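Local coordinates for DUF3863 domain-containing protein (Parabacteroides distasonis, PDB 3LM3) that is of unknown function but, as a putative glycoside hydrolase/deacetylase, may act on carbohydrate substrates, at residues A225-Q230 against D236-R241; H259-H264 against G351-N356; S240-G245 against K251-D256. One frame throughout, in Å; residues are numbered along the deposited sequence.

Contact 1 of 3, residues A225-Q230 against D236-R241; sequences ARRSGQ and DGYNSR
Gln230 and Asn239 form a single backbone bridge, their CA atoms 4.1 Å apart, within the long loop between helix 222-225 and helix 247-253; the chain turns back here without becoming a regular hairpin. Ser240 supplies the polar grip. Its backbone N donates to Gly229 O at 3.0 Å with an N-H...O angle of 155°, and its OG donates to the same oxygen. Placing OG between its own backbone N and carbonyl carbon (chi1 68°) puts it beside the N-H, and both donors reach Gly229 O from the same face of its plane. Ser240 CB also packs against Arg227 O, which is also hydrogen-bonded by Lys418 NZ.

Tyr238 points toward the other segment; the backbone C of Gln230 lies over one face of its ring, and Ser228 O lies at the ring edge, 3.7 Å from Tyr238 CE1. In the modelled conformer, Arg227 CG packs against Tyr238 CD1 and CE1, and any cation-pi attraction between its guanidinium and the ring is weak at most. Next door, Asn239 OD1 accepts from Arg241 N at 2.9 Å, closing an Asx turn, and Asn239 ND2 bonds to Gly232 O.

Both ends of the Asn239 amide are thus committed, and the doubly gripped Gly229 carbonyl ties the loop to itself by local polar bonds.

Contact 2 of 3, residues H259-H264 against G351-N356; sequences HREVMH and GDSYNN
Glu261 and Ser353 meet because both side chains run out anti to their backbone N, with CG of Glu261 at chi1 174° and OG of Ser353 at -173°, while a bend at chi2 of Glu261 brings its carboxylate up to the serine. The loop that carries Ser353 joins neighbouring strands 341-346 and 357-363 of the four-stranded antiparallel sheet, so the contact sets a connection of this sheet against helix 255-277; Ser353 is the centre of an inverse gamma turn. Glu261 and His264, three residues apart and so close together on the helix, both direct their CB toward this turn, whose serine sits against both ends.

The approach is loose: the nearest CA atoms, of Glu261 and Ser353, are 8.4 Å apart, and no hydrogen bond crosses between the segments. Glu261 OE1 rests 3.8 Å from Ser353 CB, a van der Waals touch of carboxylate oxygen on methylene. Each polar end is instead satisfied by a third party. Glu261 OE1 is bonded to Ser348 OG, His264 NE2 to Glu345 OE2, and Ser353 OG to both Asp221 OD2 and Ser348 N. Ser348 therefore links the two sides indirectly, its hydroxyl engaging the helix and its amide the serine of the turn.

Carboxylate, imidazole and hydroxyl thus lie together in a largely buried place while outside residues satisfy all three, Ser348 being shared by Glu261 and Ser353. The hydroxyl approaches the imidazole obliquely, with Ser353 OG 3.9 Å from His264 NE2.

Contact 3 of 3, residues S240-G245 against K251-D256; sequences SRRGVG and KGWGLD
The turn between helix 247-253 and helix 255-277 carries Trp253, whose indole meets Arg242 from the loop that leads into the first of these helices. The two side chains cross at a slant, the guanidinium and indole planes 29° apart. Trp253 NE1, in the pyrrole part of the indole, comes over one guanidinium face, 3.0 Å above its plane and toward the rim.

The touch runs along the end of the arginine chain. Arg242 CD sits 3.4 Å from Trp253 CZ2, and Arg242 NE lies 3.3 Å from Trp253 CZ2 as well. Farther out, Arg242 NH2 reaches to 3.2 Å from Trp253 NE1; this pair is two donors and makes no hydrogen bond. Arg242 directs its N-H groups to other acceptors: NE to Glu248 O, and NH1 in a salt bridge to Asp352 OD1. The extended start of the chain (chi1 -177°) carries the group out from the loop, and the bend at chi3 (-73°) turns the guanidinium toward Trp253 NE1. The bonds to Glu248 and Asp352 fix its rotation.

A leucine in place of Arg242 would probably leave the Asp352 carboxylate without its charged mate and Glu248 O without this donor, and would uncover part of the indole.

Trp253 also packs against Glu261 and Leu350. Just beyond it, Gly254 takes a positive phi at the junction of the two helices and occupies the N-cap position of the second. At its backbone angles a CB would be jammed against the carbonyl O of Trp253, so this tight helix-to-helix turn is one that calls for glycine.

Contact 2 is the most buried of the three, whereas contacts 1 and 3 are only partly buried. Contact 1 folds one loop on itself through backbone and hydroxyl bonds; contact 3 picks up that loop at Ser240 and Arg241 and sets an arginine against an indole; contact 2 bridges parts of the chain distant in sequence by packing, its polar ends bonded to outside residues. Segments of contacts 2 and 3 both reach helix 255-277, whose Glu261 CB packs on Trp253 CZ3 of the preceding helix. Asp352, from the loop of contact 2, joins that loop to the other two contacts, its OD2 probably accepting from Asn239 N and its OD1 pairing with Arg242.

Contact 1 of 3, residues A225-Q230 against D236-R241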
ATOM      1  N   ALA A 225      -2.621  -5.237  12.118  1.00  7.38           N
ATOM      2  CA  ALA A 225      -3.621  -4.706  11.190  1.00  7.49           C
ATOM      3  C   ALA A 225      -4.993  -5.304  11.358  1.00  8.76           C
ATOM      4  O   ALA A 225      -5.932  -4.843  10.716  1.00  9.60           O
ATOM      5  CB  ALA A 225      -3.115  -4.883   9.744  1.00  8.79           C
ATOM      6  N   ARG A 226      -5.163  -6.325  12.202  1.00  8.17           N
ATOM      7  CA  ARG A 226      -6.484  -6.866  12.507  1.00  8.76           C
ATOM      8  C   ARG A 226      -7.389  -5.819  13.120  1.00 11.59           C
ATOM      9  O   ARG A 226      -8.596  -5.862  12.922  1.00 12.52           O
ATOM     10  CB  ARG A 226      -6.406  -8.019  13.528  1.00 11.06           C
ATOM     11  CG  ARG A 226      -5.654  -9.232  13.086  1.00 13.67           C
ATOM     12  CD  ARG A 226      -5.469 -10.179  14.279  1.00 10.70           C
ATOM     13  NE  ARG A 226      -4.739  -9.515  15.357  1.00 11.61           N
ATOM     14  CZ  ARG A 226      -4.996  -9.579  16.661  1.00 13.25           C
ATOM     15  NH1 ARG A 226      -5.968 -10.359  17.146  1.00 16.54           N
ATOM     16  NH2 ARG A 226      -4.260  -8.892  17.506  1.00 14.67           N
ATOM     17  N   ARG A 227      -6.830  -4.907  13.899  1.00 11.05           N
ATOM     18  CA  ARG A 227      -7.604  -3.887  14.635  0.60 11.62           C
ATOM     19  C   ARG A 227      -8.078  -2.750  13.758  1.00 10.25           C
ATOM     20  O   ARG A 227      -7.487  -2.467  12.768  1.00 10.50           O
ATOM     21  CB  ARG A 227      -6.753  -3.251  15.729  0.60 13.28           C
ATOM     22  CG  ARG A 227      -6.757  -3.963  17.044  0.60 13.29           C
ATOM     23  CD  ARG A 227      -6.109  -5.345  16.972  0.60 10.30           C
ATOM     24  NE  ARG A 227      -6.269  -6.055  18.242  0.60 12.27           N
ATOM     25  CZ  ARG A 227      -5.600  -5.795  19.380  0.60 18.58           C
ATOM     26  NH1 ARG A 227      -4.715  -4.820  19.466  0.60 13.43           N
ATOM     27  NH2 ARG A 227      -5.868  -6.516  20.461  0.60 18.99           N
ATOM     28  N   SER A 228      -9.175  -2.111  14.194  0.50 12.69           N
ATOM     29  CA  SER A 228      -9.585  -0.788  13.727  0.50 11.71           C
ATOM     30  C   SER A 228      -8.975   0.238  14.652  0.50 12.17           C
ATOM     31  O   SER A 228      -8.992   0.038  15.857  0.50 12.89           O
ATOM     32  CB  SER A 228     -11.127  -0.656  13.765  0.50 11.74           C
ATOM     33  OG  SER A 228     -11.584   0.575  13.207  0.50  9.55           O
ATOM     34  N   GLY A 229      -8.451   1.321  14.079  0.50 12.51           N
ATOM     35  CA  GLY A 229      -7.922   2.450  14.826  0.50 12.39           C
ATOM     36  C   GLY A 229      -6.665   2.164  15.650  0.50 15.02           C
ATOM     37  O   GLY A 229      -5.877   1.269  15.305  0.50 15.57           O
ATOM     38  N   GLN A 230      -6.491   2.907  16.747  1.00 15.04           N
ATOM     39  CA  GLN A 230      -5.197   3.002  17.423  1.00 14.69           C
ATOM     40  C   GLN A 230      -5.337   3.701  18.760  1.00 16.25           C
ATOM     41  O   GLN A 230      -6.293   4.463  18.967  1.00 18.48           O
ATOM     42  CB  GLN A 230      -4.226   3.806  16.571  1.00 15.13           C
ATOM     43  CG  GLN A 230      -4.607   5.291  16.445  1.00 18.68           C
ATOM     44  CD  GLN A 230      -3.463   6.155  15.949  1.00 30.47           C
ATOM     45  OE1 GLN A 230      -2.494   6.403  16.673  1.00 29.28           O
ATOM     46  NE2 GLN A 230      -3.563   6.605  14.709  1.00 40.00           N
ATOM     47  N   ASP A 236       3.741   1.170  23.982  1.00  8.71           N
ATOM     48  CA  ASP A 236       2.709   0.842  24.955  1.00  9.38           C
ATOM     49  C   ASP A 236       1.327   0.626  24.362  1.00  7.66           C
ATOM     50  O   ASP A 236       0.457   0.084  25.033  1.00  9.13           O
ATOM     51  CB  ASP A 236       2.630   1.929  26.044  1.00  9.01           C
ATOM     52  CG  ASP A 236       2.308   3.305  25.506  1.00 17.79           C
ATOM     53  OD1 ASP A 236       2.770   3.702  24.401  1.00 16.57           O
ATOM     54  OD2 ASP A 236       1.604   4.026  26.241  1.00 21.42           O
ATOM     55  N   GLY A 237       1.107   1.051  23.124  1.00  8.28           N
ATOM     56  CA  GLY A 237      -0.225   1.081  22.549  1.00  8.28           C
ATOM     57  C   GLY A 237      -0.524   0.009  21.529  1.00  7.36           C
ATOM     58  O   GLY A 237       0.255  -0.939  21.338  1.00  9.14           O
ATOM     59  N   TYR A 238      -1.633   0.179  20.830  1.00  8.39           N
ATOM     60  CA  TYR A 238      -1.864  -0.567  19.602  1.00  8.18           C
ATOM     61  C   TYR A 238      -2.128   0.382  18.448  1.00  8.31           C
ATOM     62  O   TYR A 238      -2.566   1.520  18.651  1.00  8.66           O
ATOM     63  CB  TYR A 238      -2.984  -1.618  19.754  1.00  8.28           C
ATOM     64  CG  TYR A 238      -4.407  -1.105  19.709  1.00  8.35           C
ATOM     65  CD1 TYR A 238      -5.070  -0.926  18.517  1.00 11.09           C
ATOM     66  CD2 TYR A 238      -5.078  -0.825  20.871  1.00 10.32           C
ATOM     67  CE1 TYR A 238      -6.402  -0.454  18.497  1.00 11.96           C
ATOM     68  CE2 TYR A 238      -6.396  -0.391  20.869  1.00 12.18           C
ATOM     69  CZ  TYR A 238      -7.040  -0.183  19.686  1.00 12.47           C
ATOM     70  OH  TYR A 238      -8.380   0.236  19.699  1.00 16.89           O
ATOM     71  N   ASN A 239      -1.811  -0.064  17.233  1.00  6.83           N
ATOM     72  CA  ASN A 239      -1.972   0.777  16.088  1.00  7.44           C
ATOM     73  C   ASN A 239      -2.174  -0.076  14.869  1.00  7.80           C
ATOM     74  O   ASN A 239      -1.284  -0.837  14.462  1.00  8.35           O
ATOM     75  CB  ASN A 239      -0.799   1.743  15.925  1.00  8.02           C
ATOM     76  CG  ASN A 239      -1.064   2.821  14.913  1.00  8.17           C
ATOM     77  OD1 ASN A 239      -1.460   2.549  13.789  1.00 10.12           O
ATOM     78  ND2 ASN A 239      -0.850   4.093  15.321  1.00 10.20           N
ATOM     79  N   SER A 240      -3.369   0.027  14.285  1.00  7.60           N
ATOM     80  CA  SER A 240      -3.717  -0.789  13.123  1.00  8.39           C
ATOM     81  C   SER A 240      -2.943  -0.498  11.834  1.00  7.11           C
ATOM     82  O   SER A 240      -3.070  -1.250  10.868  1.00  8.78           O
ATOM     83  CB  SER A 240      -5.203  -0.657  12.843  1.00 10.25           C
ATOM     84  OG  SER A 240      -5.484   0.638  12.417  1.00 12.76           O
ATOM     85  N   ARG A 241      -2.107   0.545  11.841  1.00  7.42           N
ATOM     86  CA  ARG A 241      -1.259   0.868  10.691  1.00  6.76           C
ATOM     87  C   ARG A 241       0.195   0.528  10.872  1.00  7.27           C
ATOM     88  O   ARG A 241       1.046   0.914  10.060  1.00  9.03           O
ATOM     89  CB  ARG A 241      -1.400   2.352  10.336  1.00  8.42           C
ATOM     90  CG  ARG A 241      -2.805   2.756   9.929  1.00 10.65           C
ATOM     91  CD  ARG A 241      -3.334   1.927   8.754  1.00 13.01           C
ATOM     92  NE  ARG A 241      -2.436   2.047   7.616  1.00 13.78           N
ATOM     93  CZ  ARG A 241      -2.472   1.289   6.526  1.00 13.73           C
ATOM     94  NH1 ARG A 241      -3.360   0.301   6.423  1.00 14.88           N
ATOM     95  NH2 ARG A 241      -1.594   1.539   5.552  1.00 17.33           N
TER

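Contact 2 of 3, residues H259-H264 against G351-N356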
ATOM      1  N   HIS A 259      13.118  -0.270  14.312  1.00  6.53           N
ATOM      2  CA  HIS A 259      13.801  -1.017  13.279  1.00  6.19           C
ATOM      3  C   HIS A 259      13.477  -2.513  13.336  1.00  6.88           C
ATOM      4  O   HIS A 259      13.253  -3.141  12.316  1.00  7.48           O
ATOM      5  CB  HIS A 259      15.298  -0.811  13.404  1.00  6.81           C
ATOM      6  CG  HIS A 259      16.082  -1.467  12.332  1.00  7.17           C
ATOM      7  ND1 HIS A 259      15.971  -1.100  11.006  1.00  7.43           N
ATOM      8  CD2 HIS A 259      16.948  -2.503  12.383  1.00  9.72           C
ATOM      9  CE1 HIS A 259      16.773  -1.879  10.290  1.00  8.01           C
ATOM     10  NE2 HIS A 259      17.383  -2.731  11.098  1.00  8.83           N
ATOM     11  N   ARG A 260      13.442  -3.058  14.552  1.00  6.49           N
ATOM     12  CA  ARG A 260      13.179  -4.470  14.721  0.50  6.23           C
ATOM     13  C   ARG A 260      11.783  -4.833  14.190  1.00  6.74           C
ATOM     14  O   ARG A 260      11.601  -5.888  13.572  1.00  7.44           O
ATOM     15  CB  ARG A 260      13.299  -4.880  16.188  0.50  7.72           C
ATOM     16  CG  ARG A 260      14.728  -4.968  16.680  0.50  7.41           C
ATOM     17  CD  ARG A 260      14.739  -5.346  18.147  0.50  7.31           C
ATOM     18  NE  ARG A 260      16.074  -5.664  18.666  0.50  6.92           N
ATOM     19  CZ  ARG A 260      16.953  -4.784  19.119  0.50 13.83           C
ATOM     20  NH1 ARG A 260      16.679  -3.475  19.157  0.50 12.64           N
ATOM     21  NH2 ARG A 260      18.123  -5.243  19.562  0.50 15.61           N
ATOM     22  N   GLU A 261      10.791  -3.973  14.421  1.00  6.51           N
ATOM     23  CA  GLU A 261       9.437  -4.248  13.922  1.00  6.50           C
ATOM     24  C   GLU A 261       9.380  -4.156  12.389  1.00  5.48           C
ATOM     25  O   GLU A 261       8.714  -4.950  11.739  1.00  7.08           O
ATOM     26  CB  GLU A 261       8.442  -3.317  14.583  1.00  7.70           C
ATOM     27  CG  GLU A 261       7.026  -3.415  14.054  1.00  5.81           C
ATOM     28  CD  GLU A 261       6.363  -4.763  14.155  1.00  8.23           C
ATOM     29  OE1 GLU A 261       6.787  -5.625  14.956  1.00  7.98           O
ATOM     30  OE2 GLU A 261       5.351  -4.923  13.413  1.00  8.68           O
ATOM     31  N   VAL A 262      10.104  -3.191  11.815  1.00  6.27           N
ATOM     32  CA  VAL A 262      10.176  -3.065  10.346  1.00  6.21           C
ATOM     33  C   VAL A 262      10.832  -4.303   9.729  1.00  5.53           C
ATOM     34  O   VAL A 262      10.303  -4.855   8.760  1.00  6.93           O
ATOM     35  CB  VAL A 262      10.904  -1.779   9.941  1.00  6.03           C
ATOM     36  CG1 VAL A 262      11.048  -1.692   8.437  1.00  7.42           C
ATOM     37  CG2 VAL A 262      10.105  -0.564  10.445  1.00  8.21           C
HETATM   38  N   MSE A 263      11.931  -4.772  10.319  1.00  5.97           N
HETATM   39  CA  MSE A 263      12.575  -5.998   9.815  1.00  5.50           C
HETATM   40  C   MSE A 263      11.656  -7.195   9.931  1.00  6.56           C
HETATM   41  O   MSE A 263      11.573  -8.014   9.003  1.00  7.27           O
HETATM   42  CB  MSE A 263      13.891  -6.272  10.539  1.00  8.18           C
HETATM   43  CG  MSE A 263      14.964  -5.184  10.315  1.00  7.88           C
HETATM   44 SE   MSE A 263      15.611  -4.976   8.492  0.75  8.38          SE
HETATM   45  CE  MSE A 263      14.474  -3.481   7.979  1.00 12.30           C
ATOM     46  N   HIS A 264      10.965  -7.325  11.068  1.00  6.84           N
ATOM     47  CA  HIS A 264      10.030  -8.421  11.276  1.00  6.20           C
ATOM     48  C   HIS A 264       8.943  -8.427  10.198  1.00  5.96           C
ATOM     49  O   HIS A 264       8.591  -9.467   9.631  1.00  6.60           O
ATOM     50  CB  HIS A 264       9.374  -8.294  12.653  1.00  5.79           C
ATOM     51  CG  HIS A 264       8.237  -9.240  12.864  1.00  6.90           C
ATOM     52  ND1 HIS A 264       8.436 -10.537  13.273  1.00  9.23           N
ATOM     53  CD2 HIS A 264       6.898  -9.091  12.684  1.00  8.74           C
ATOM     54  CE1 HIS A 264       7.265 -11.142  13.363  1.00  8.99           C
ATOM     55  NE2 HIS A 264       6.319 -10.298  12.983  1.00  8.88           N
ATOM     56  N   GLY A 351       5.553  -4.555  21.137  1.00  6.32           N
ATOM     57  CA  GLY A 351       4.329  -3.747  21.054  1.00  7.10           C
ATOM     58  C   GLY A 351       3.091  -4.594  20.859  1.00  7.12           C
ATOM     59  O   GLY A 351       2.877  -5.582  21.569  1.00  6.83           O
ATOM     60  N   ASP A 352       2.250  -4.213  19.921  1.00  6.31           N
ATOM     61  CA  ASP A 352       1.025  -4.951  19.661  1.00  7.14           C
ATOM     62  C   ASP A 352       1.172  -6.092  18.652  1.00  7.30           C
ATOM     63  O   ASP A 352       0.194  -6.682  18.225  1.00  8.12           O
ATOM     64  CB  ASP A 352      -0.116  -3.986  19.258  1.00  7.35           C
ATOM     65  CG  ASP A 352       0.188  -3.172  18.005  1.00  8.75           C
ATOM     66  OD1 ASP A 352       1.368  -2.940  17.714  1.00  7.99           O
ATOM     67  OD2 ASP A 352      -0.784  -2.723  17.349  1.00  8.65           O
ATOM     68  N   SER A 353       2.406  -6.439  18.272  1.00  6.40           N
ATOM     69  CA  SER A 353       2.643  -7.636  17.453  1.00  7.70           C
ATOM     70  C   SER A 353       2.806  -8.822  18.428  1.00  6.24           C
ATOM     71  O   SER A 353       3.905  -9.311  18.677  1.00  6.96           O
ATOM     72  CB  SER A 353       3.882  -7.438  16.571  1.00  8.51           C
ATOM     73  OG  SER A 353       4.063  -8.510  15.648  1.00  7.65           O
ATOM     74  N   TYR A 354       1.676  -9.262  18.962  1.00  6.70           N
ATOM     75  CA  TYR A 354       1.650 -10.163  20.121  1.00  5.29           C
ATOM     76  C   TYR A 354       2.247 -11.514  19.800  1.00  6.65           C
ATOM     77  O   TYR A 354       1.888 -12.183  18.819  1.00  6.89           O
ATOM     78  CB  TYR A 354       0.233 -10.286  20.719  1.00  6.78           C
ATOM     79  CG  TYR A 354      -0.238  -8.946  21.240  1.00  7.72           C
ATOM     80  CD1 TYR A 354       0.391  -8.314  22.305  1.00  7.36           C
ATOM     81  CD2 TYR A 354      -1.322  -8.289  20.654  1.00  7.83           C
ATOM     82  CE1 TYR A 354      -0.009  -7.075  22.760  1.00  7.21           C
ATOM     83  CE2 TYR A 354      -1.709  -7.037  21.099  1.00  8.68           C
ATOM     84  CZ  TYR A 354      -1.080  -6.450  22.169  1.00  7.49           C
ATOM     85  OH  TYR A 354      -1.426  -5.198  22.629  1.00  9.35           O
ATOM     86  N   ASN A 355       3.162 -11.952  20.665  1.00  5.99           N
ATOM     87  CA  ASN A 355       3.955 -13.136  20.382  1.00  6.22           C
ATOM     88  C   ASN A 355       3.182 -14.445  20.379  1.00  6.09           C
ATOM     89  O   ASN A 355       3.617 -15.377  19.734  1.00  8.08           O
ATOM     90  CB  ASN A 355       5.185 -13.234  21.319  1.00  6.88           C
ATOM     91  CG  ASN A 355       4.856 -13.313  22.801  1.00  6.43           C
ATOM     92  OD1 ASN A 355       3.692 -13.411  23.222  1.00  6.72           O
ATOM     93  ND2 ASN A 355       5.923 -13.334  23.626  1.00  6.33           N
ATOM     94  N   ASN A 356       2.060 -14.488  21.086  1.00  7.69           N
ATOM     95  CA  ASN A 356       1.302 -15.700  21.242  1.00  6.82           C
ATOM     96  C   ASN A 356       0.405 -15.990  20.050  1.00  6.51           C
ATOM     97  O   ASN A 356      -0.214 -17.054  20.014  1.00  7.06           O
ATOM     98  CB  ASN A 356       0.425 -15.619  22.491  1.00  6.05           C
ATOM     99  CG  ASN A 356      -0.686 -14.604  22.352  1.00  9.93           C
ATOM    100  OD1 ASN A 356      -0.429 -13.415  22.231  1.00 12.09           O
ATOM    101  ND2 ASN A 356      -1.943 -15.077  22.404  1.00 13.00           N
TER

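Contact 3 of 3, residues S240-G245 against K251-D256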
ATOM      1  N   SER A 240      -3.369   0.027  14.285  1.00  7.60           N
ATOM      2  CA  SER A 240      -3.717  -0.789  13.123  1.00  8.39           C
ATOM      3  C   SER A 240      -2.943  -0.498  11.834  1.00  7.11           C
ATOM      4  O   SER A 240      -3.070  -1.250  10.868  1.00  8.78           O
ATOM      5  CB  SER A 240      -5.203  -0.657  12.843  1.00 10.25           C
ATOM      6  OG  SER A 240      -5.484   0.638  12.417  1.00 12.76           O
ATOM      7  N   ARG A 241      -2.107   0.545  11.841  1.00  7.42           N
ATOM      8  CA  ARG A 241      -1.259   0.868  10.691  1.00  6.76           C
ATOM      9  C   ARG A 241       0.195   0.528  10.872  1.00  7.27           C
ATOM     10  O   ARG A 241       1.046   0.914  10.060  1.00  9.03           O
ATOM     11  CB  ARG A 241      -1.400   2.352  10.336  1.00  8.42           C
ATOM     12  CG  ARG A 241      -2.805   2.756   9.929  1.00 10.65           C
ATOM     13  CD  ARG A 241      -3.334   1.927   8.754  1.00 13.01           C
ATOM     14  NE  ARG A 241      -2.436   2.047   7.616  1.00 13.78           N
ATOM     15  CZ  ARG A 241      -2.472   1.289   6.526  1.00 13.73           C
ATOM     16  NH1 ARG A 241      -3.360   0.301   6.423  1.00 14.88           N
ATOM     17  NH2 ARG A 241      -1.594   1.539   5.552  1.00 17.33           N
ATOM     18  N   ARG A 242       0.500  -0.257  11.906  1.00  7.60           N
ATOM     19  CA  ARG A 242       1.871  -0.671  12.143  1.00  7.06           C
ATOM     20  C   ARG A 242       2.369  -1.773  11.187  1.00  6.72           C
ATOM     21  O   ARG A 242       1.742  -2.837  11.026  1.00  6.63           O
ATOM     22  CB  ARG A 242       2.018  -1.134  13.581  1.00  8.19           C
ATOM     23  CG  ARG A 242       3.437  -1.520  13.926  1.00  7.37           C
ATOM     24  CD  ARG A 242       3.648  -1.500  15.445  1.00  7.88           C
ATOM     25  NE  ARG A 242       3.696  -0.127  15.929  1.00  6.87           N
ATOM     26  CZ  ARG A 242       2.815   0.473  16.735  1.00  7.36           C
ATOM     27  NH1 ARG A 242       1.789  -0.168  17.274  1.00  7.87           N
ATOM     28  NH2 ARG A 242       2.969   1.755  17.044  1.00  7.35           N
ATOM     29  N   GLY A 243       3.554  -1.520  10.622  1.00  6.52           N
ATOM     30  CA  GLY A 243       4.242  -2.463   9.789  1.00  6.71           C
ATOM     31  C   GLY A 243       5.594  -1.922   9.419  1.00  7.78           C
ATOM     32  O   GLY A 243       6.460  -1.786  10.299  1.00  8.31           O
ATOM     33  N   VAL A 244       5.786  -1.562   8.150  1.00  6.92           N
ATOM     34  CA  VAL A 244       7.031  -0.943   7.711  1.00  7.38           C
ATOM     35  C   VAL A 244       7.013   0.575   7.690  1.00  6.78           C
ATOM     36  O   VAL A 244       8.063   1.191   7.539  1.00  8.46           O
ATOM     37  CB  VAL A 244       7.496  -1.466   6.333  1.00  6.91           C
ATOM     38  CG1 VAL A 244       7.686  -2.998   6.341  1.00  8.01           C
ATOM     39  CG2 VAL A 244       6.521  -1.016   5.237  1.00  7.48           C
ATOM     40  N   GLY A 245       5.852   1.173   7.884  1.00  8.36           N
ATOM     41  CA  GLY A 245       5.771   2.622   7.828  1.00  7.88           C
ATOM     42  C   GLY A 245       6.560   3.225   8.990  1.00  9.20           C
ATOM     43  O   GLY A 245       6.499   2.731  10.130  1.00  7.89           O
ATOM     44  N   LYS A 251       9.722   6.315  14.333  1.00  7.50           N
ATOM     45  CA  LYS A 251       9.342   7.532  15.066  1.00  8.07           C
ATOM     46  C   LYS A 251       8.665   7.155  16.387  1.00  7.57           C
ATOM     47  O   LYS A 251       9.150   7.510  17.445  1.00 10.30           O
ATOM     48  CB  LYS A 251       8.479   8.417  14.185  1.00  9.34           C
ATOM     49  CG  LYS A 251       8.278   9.840  14.681  1.00 11.19           C
ATOM     50  CD  LYS A 251       7.264   9.966  15.779  1.00 12.47           C
ATOM     51  CE  LYS A 251       5.827   9.665  15.392  1.00 15.21           C
ATOM     52  NZ  LYS A 251       4.883  10.073  16.521  1.00 15.88           N
ATOM     53  N   GLY A 252       7.566   6.406  16.327  1.00  8.56           N
ATOM     54  CA  GLY A 252       6.812   6.104  17.547  1.00 10.02           C
ATOM     55  C   GLY A 252       7.528   5.301  18.614  1.00  9.63           C
ATOM     56  O   GLY A 252       7.318   5.508  19.828  1.00  9.45           O
ATOM     57  N   TRP A 253       8.390   4.375  18.184  1.00  8.95           N
ATOM     58  CA  TRP A 253       9.097   3.529  19.130  1.00  8.73           C
ATOM     59  C   TRP A 253      10.554   3.941  19.345  1.00 10.52           C
ATOM     60  O   TRP A 253      11.217   3.369  20.197  1.00 11.12           O
ATOM     61  CB  TRP A 253       9.076   2.095  18.636  1.00  9.81           C
ATOM     62  CG  TRP A 253       7.747   1.422  18.605  1.00  7.82           C
ATOM     63  CD1 TRP A 253       6.503   1.972  18.816  1.00  8.25           C
ATOM     64  CD2 TRP A 253       7.524   0.034  18.356  1.00  7.59           C
ATOM     65  NE1 TRP A 253       5.548   1.005  18.759  1.00 10.19           N
ATOM     66  CE2 TRP A 253       6.147  -0.193  18.449  1.00  7.38           C
ATOM     67  CE3 TRP A 253       8.370  -1.047  18.088  1.00  8.99           C
ATOM     68  CZ2 TRP A 253       5.587  -1.448  18.283  1.00  8.20           C
ATOM     69  CZ3 TRP A 253       7.819  -2.296  17.928  1.00  9.88           C
ATOM     70  CH2 TRP A 253       6.446  -2.492  18.002  1.00  7.83           C
ATOM     71  N   GLY A 254      11.079   4.840  18.515  1.00 10.35           N
ATOM     72  CA  GLY A 254      12.509   5.085  18.496  1.00  9.56           C
ATOM     73  C   GLY A 254      13.201   4.175  17.499  1.00  9.03           C
ATOM     74  O   GLY A 254      12.658   3.121  17.085  1.00  8.18           O
ATOM     75  N   LEU A 255      14.418   4.533  17.129  1.00  8.90           N
ATOM     76  CA  LEU A 255      15.087   3.832  16.049  1.00  8.60           C
ATOM     77  C   LEU A 255      15.341   2.361  16.334  1.00  8.33           C
ATOM     78  O   LEU A 255      15.106   1.507  15.470  1.00  8.88           O
ATOM     79  CB  LEU A 255      16.417   4.516  15.686  1.00  9.76           C
ATOM     80  CG  LEU A 255      16.293   5.973  15.212  1.00 10.26           C
ATOM     81  CD1 LEU A 255      17.688   6.490  14.844  1.00 15.66           C
ATOM     82  CD2 LEU A 255      15.307   6.115  14.052  1.00 12.61           C
ATOM     83  N   ASP A 256      15.839   2.062  17.531  1.00  8.78           N
ATOM     84  CA  ASP A 256      16.298   0.717  17.869  0.50 11.30           C
ATOM     85  C   ASP A 256      15.158  -0.297  17.824  1.00  9.76           C
ATOM     86  O   ASP A 256      15.236  -1.336  17.175  1.00 10.44           O
ATOM     87  CB  ASP A 256      16.915   0.695  19.273  0.50 13.35           C
ATOM     88  CG  ASP A 256      18.304   1.311  19.334  0.50 19.91           C
ATOM     89  OD1 ASP A 256      18.932   1.535  18.284  0.50 17.51           O
ATOM     90  OD2 ASP A 256      18.775   1.549  20.468  0.50 26.20           O
TER